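Local coordinates for protein putative esterase (Bacteroides intestinalis DSM 17393, PDB 5VOL) that is a ferulic acid esterase of carbohydrate esterase family 1 that acts on arabinoxylan and binds calcium, at residues 157-162 with 211-216. Residues are numbered along the deposited sequence; the frame is centred on the assembly and turned at random.
Sequences CAVYAM and RSVAWF
Val159 and Trp215 sit side by side on neighbouring parallel strands, 158-162 and the start of 214-218, whose axes come within 4.7 Å and which are joined by four backbone hydrogen bonds: Ala214 N to Cys157 O, Val159 N to Ala214 O, Phe216 N to Val159 O and Ala161 N to Phe216 O. Where the pairing starts, one water donates to both Cys157 O and Ser212 O. On the face carrying Tyr160 and Phe216, the two rings form an offset stack, centroids 4.6 Å apart and planes at 18°, with Tyr160 CE2 over the Phe216 ring and 3.3 Å from Phe216 CD1. Both rings have CG anti to the backbone N (Tyr160 chi1 -168°), which swings them out the same way. Tyr160 OH is held by Asp218 and Gln263. With only an alanine here, the Phe216 ring would probably lose the partner stacked on one face, and Asp218 and Gln263 the hydroxyl they share. On the other face, Val159 CB lies 3.7 Å from Trp215 CE3, while Val159 CG2 reaches Val213 CG1; helix 140-151 packs over this side and helix 254-271 over the aromatic one. Both strands follow strand 133-138 in the mostly parallel central sheet of the alpha/beta-hydrolase fold.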
ATOM      1  N   CYS C 157       3.011 -26.460  -4.193  1.00 27.04           N
ATOM      2  CA  CYS C 157       4.087 -25.598  -4.683  1.00 26.98           C
ATOM      3  C   CYS C 157       4.307 -24.389  -3.779  1.00 25.48           C
ATOM      4  O   CYS C 157       5.393 -23.790  -3.788  1.00 26.09           O
ATOM      5  CB  CYS C 157       3.796 -25.125  -6.119  1.00 25.29           C
ATOM      6  SG  CYS C 157       2.352 -24.056  -6.306  1.00 26.29           S
ATOM      7  N   ALA C 158       3.286 -24.032  -2.995  1.00 25.17           N
ATOM      8  CA  ALA C 158       3.329 -22.803  -2.207  1.00 22.96           C
ATOM      9  C   ALA C 158       2.468 -22.873  -0.943  1.00 23.46           C
ATOM     10  O   ALA C 158       1.377 -23.428  -0.972  1.00 20.68           O
ATOM     11  CB  ALA C 158       2.883 -21.622  -3.069  1.00 21.85           C
ATOM     12  N   VAL C 159       2.960 -22.259   0.132  1.00 23.87           N
ATOM     13  CA  VAL C 159       2.240 -22.139   1.399  1.00 23.97           C
ATOM     14  C   VAL C 159       2.186 -20.674   1.844  1.00 21.47           C
ATOM     15  O   VAL C 159       3.213 -20.007   1.908  1.00 19.47           O
ATOM     16  CB  VAL C 159       2.905 -22.972   2.519  1.00 21.96           C
ATOM     17  CG1 VAL C 159       2.179 -22.762   3.859  1.00 20.69           C
ATOM     18  CG2 VAL C 159       2.933 -24.464   2.147  1.00 20.04           C
ATOM     19  N   TYR C 160       0.989 -20.184   2.160  1.00 19.61           N
ATOM     20  CA  TYR C 160       0.837 -18.841   2.715  1.00 20.26           C
ATOM     21  C   TYR C 160       0.214 -18.975   4.105  1.00 19.08           C
ATOM     22  O   TYR C 160      -0.961 -19.274   4.231  1.00 19.71           O
ATOM     23  CB  TYR C 160      -0.042 -17.960   1.822  1.00 15.11           C
ATOM     24  CG  TYR C 160      -0.001 -16.488   2.177  1.00 20.38           C
ATOM     25  CD1 TYR C 160      -0.659 -15.996   3.300  1.00 20.25           C
ATOM     26  CD2 TYR C 160       0.695 -15.586   1.375  1.00 18.59           C
ATOM     27  CE1 TYR C 160      -0.615 -14.629   3.628  1.00 16.98           C
ATOM     28  CE2 TYR C 160       0.747 -14.225   1.687  1.00 19.20           C
ATOM     29  CZ  TYR C 160       0.094 -13.756   2.810  1.00 23.19           C
ATOM     30  OH  TYR C 160       0.151 -12.412   3.100  1.00 21.50           O
ATOM     31  N   ALA C 161       1.008 -18.731   5.133  1.00 17.04           N
ATOM     32  CA  ALA C 161       0.605 -18.938   6.520  1.00 21.11           C
ATOM     33  C   ALA C 161       0.225 -17.618   7.203  1.00 22.68           C
ATOM     34  O   ALA C 161       1.097 -16.776   7.396  1.00 22.63           O
ATOM     35  CB  ALA C 161       1.745 -19.605   7.275  1.00 17.87           C
ATOM     36  N   MET C 162      -1.052 -17.439   7.571  1.00 19.09           N
ATOM     37  CA  MET C 162      -1.514 -16.197   8.216  1.00 19.82           C
ATOM     38  C   MET C 162      -1.684 -16.358   9.714  1.00 22.59           C
ATOM     39  O   MET C 162      -2.453 -17.221  10.135  1.00 22.92           O
ATOM     40  CB  MET C 162      -2.866 -15.739   7.658  1.00 22.25           C
ATOM     41  CG  MET C 162      -2.998 -15.739   6.144  1.00 24.65           C
ATOM     42  SD  MET C 162      -4.739 -15.532   5.740  1.00 25.87           S
ATOM     43  CE  MET C 162      -4.647 -15.662   3.961  1.00 22.92           C
ATOM     44  N   ARG C 211      12.888 -26.557   0.446  1.00 29.70           N
ATOM     45  CA  ARG C 211      13.221 -25.551  -0.575  1.00 29.34           C
ATOM     46  C   ARG C 211      12.448 -25.739  -1.890  1.00 29.81           C
ATOM     47  O   ARG C 211      12.452 -24.850  -2.739  1.00 28.31           O
ATOM     48  CB  ARG C 211      14.720 -25.562  -0.865  1.00 28.15           C
ATOM     49  CG  ARG C 211      15.579 -25.318   0.349  1.00 28.65           C
ATOM     50  CD  ARG C 211      17.069 -25.532   0.072  1.00 30.95           C
ATOM     51  NE  ARG C 211      17.872 -25.193   1.247  1.00 29.16           N
ATOM     52  CZ  ARG C 211      18.819 -25.972   1.757  1.00 32.38           C
ATOM     53  NH1 ARG C 211      19.093 -27.135   1.192  1.00 28.69           N
ATOM     54  NH2 ARG C 211      19.499 -25.585   2.828  1.00 29.82           N
ATOM     55  N   SER C 212      11.778 -26.875  -2.065  1.00 27.15           N
ATOM     56  CA  SER C 212      10.988 -27.070  -3.285  1.00 29.72           C
ATOM     57  C   SER C 212       9.618 -26.406  -3.168  1.00 24.73           C
ATOM     58  O   SER C 212       8.814 -26.423  -4.105  1.00 28.07           O
ATOM     59  CB  SER C 212      10.814 -28.562  -3.599  1.00 27.68           C
ATOM     60  OG  SER C 212      10.013 -29.164  -2.601  1.00 28.50           O
ATOM     61  N   VAL C 213       9.358 -25.818  -2.009  1.00 25.76           N
ATOM     62  CA  VAL C 213       8.098 -25.138  -1.756  1.00 24.37           C
ATOM     63  C   VAL C 213       8.351 -23.640  -1.540  1.00 25.17           C
ATOM     64  O   VAL C 213       9.341 -23.258  -0.928  1.00 22.30           O
ATOM     65  CB  VAL C 213       7.375 -25.765  -0.522  1.00 25.56           C
ATOM     66  CG1 VAL C 213       6.063 -25.053  -0.229  1.00 23.70           C
ATOM     67  CG2 VAL C 213       7.124 -27.273  -0.763  1.00 24.85           C
ATOM     68  N   ALA C 214       7.462 -22.798  -2.058  1.00 22.58           N
ATOM     69  CA  ALA C 214       7.539 -21.365  -1.801  1.00 24.60           C
ATOM     70  C   ALA C 214       6.771 -21.048  -0.523  1.00 22.44           C
ATOM     71  O   ALA C 214       5.627 -21.470  -0.394  1.00 23.69           O
ATOM     72  CB  ALA C 214       6.965 -20.570  -2.976  1.00 20.72           C
ATOM     73  N   TRP C 215       7.391 -20.306   0.392  1.00 20.10           N
ATOM     74  CA  TRP C 215       6.795 -20.007   1.700  1.00 23.59           C
ATOM     75  C   TRP C 215       6.579 -18.514   1.939  1.00 22.26           C
ATOM     76  O   TRP C 215       7.445 -17.699   1.635  1.00 24.06           O
ATOM     77  CB  TRP C 215       7.677 -20.557   2.825  1.00 19.68           C
ATOM     78  CG  TRP C 215       8.066 -21.999   2.666  1.00 24.88           C
ATOM     79  CD1 TRP C 215       9.130 -22.483   1.967  1.00 23.07           C
ATOM     80  CD2 TRP C 215       7.415 -23.144   3.251  1.00 22.81           C
ATOM     81  NE1 TRP C 215       9.185 -23.851   2.073  1.00 26.16           N
ATOM     82  CE2 TRP C 215       8.141 -24.284   2.849  1.00 27.73           C
ATOM     83  CE3 TRP C 215       6.293 -23.309   4.068  1.00 24.31           C
ATOM     84  CZ2 TRP C 215       7.777 -25.585   3.231  1.00 27.32           C
ATOM     85  CZ3 TRP C 215       5.931 -24.608   4.455  1.00 29.06           C
ATOM     86  CH2 TRP C 215       6.671 -25.726   4.025  1.00 25.32           C
ATOM     87  N   PHE C 216       5.430 -18.163   2.504  1.00 22.69           N
ATOM     88  CA  PHE C 216       5.120 -16.774   2.852  1.00 18.96           C
ATOM     89  C   PHE C 216       4.496 -16.775   4.251  1.00 20.15           C
ATOM     90  O   PHE C 216       3.472 -17.415   4.469  1.00 21.62           O
ATOM     91  CB  PHE C 216       4.166 -16.164   1.814  1.00 19.29           C
ATOM     92  CG  PHE C 216       4.189 -14.652   1.743  1.00 23.80           C
ATOM     93  CD1 PHE C 216       3.800 -13.873   2.830  1.00 18.29           C
ATOM     94  CD2 PHE C 216       4.571 -14.010   0.564  1.00 23.35           C
ATOM     95  CE1 PHE C 216       3.800 -12.482   2.756  1.00 22.61           C
ATOM     96  CE2 PHE C 216       4.575 -12.621   0.476  1.00 21.62           C
ATOM     97  CZ  PHE C 216       4.197 -11.844   1.577  1.00 20.66           C
TER
HETATM   98  O   HOH W   1       7.412 -24.030  -5.490  1.00 31.23           O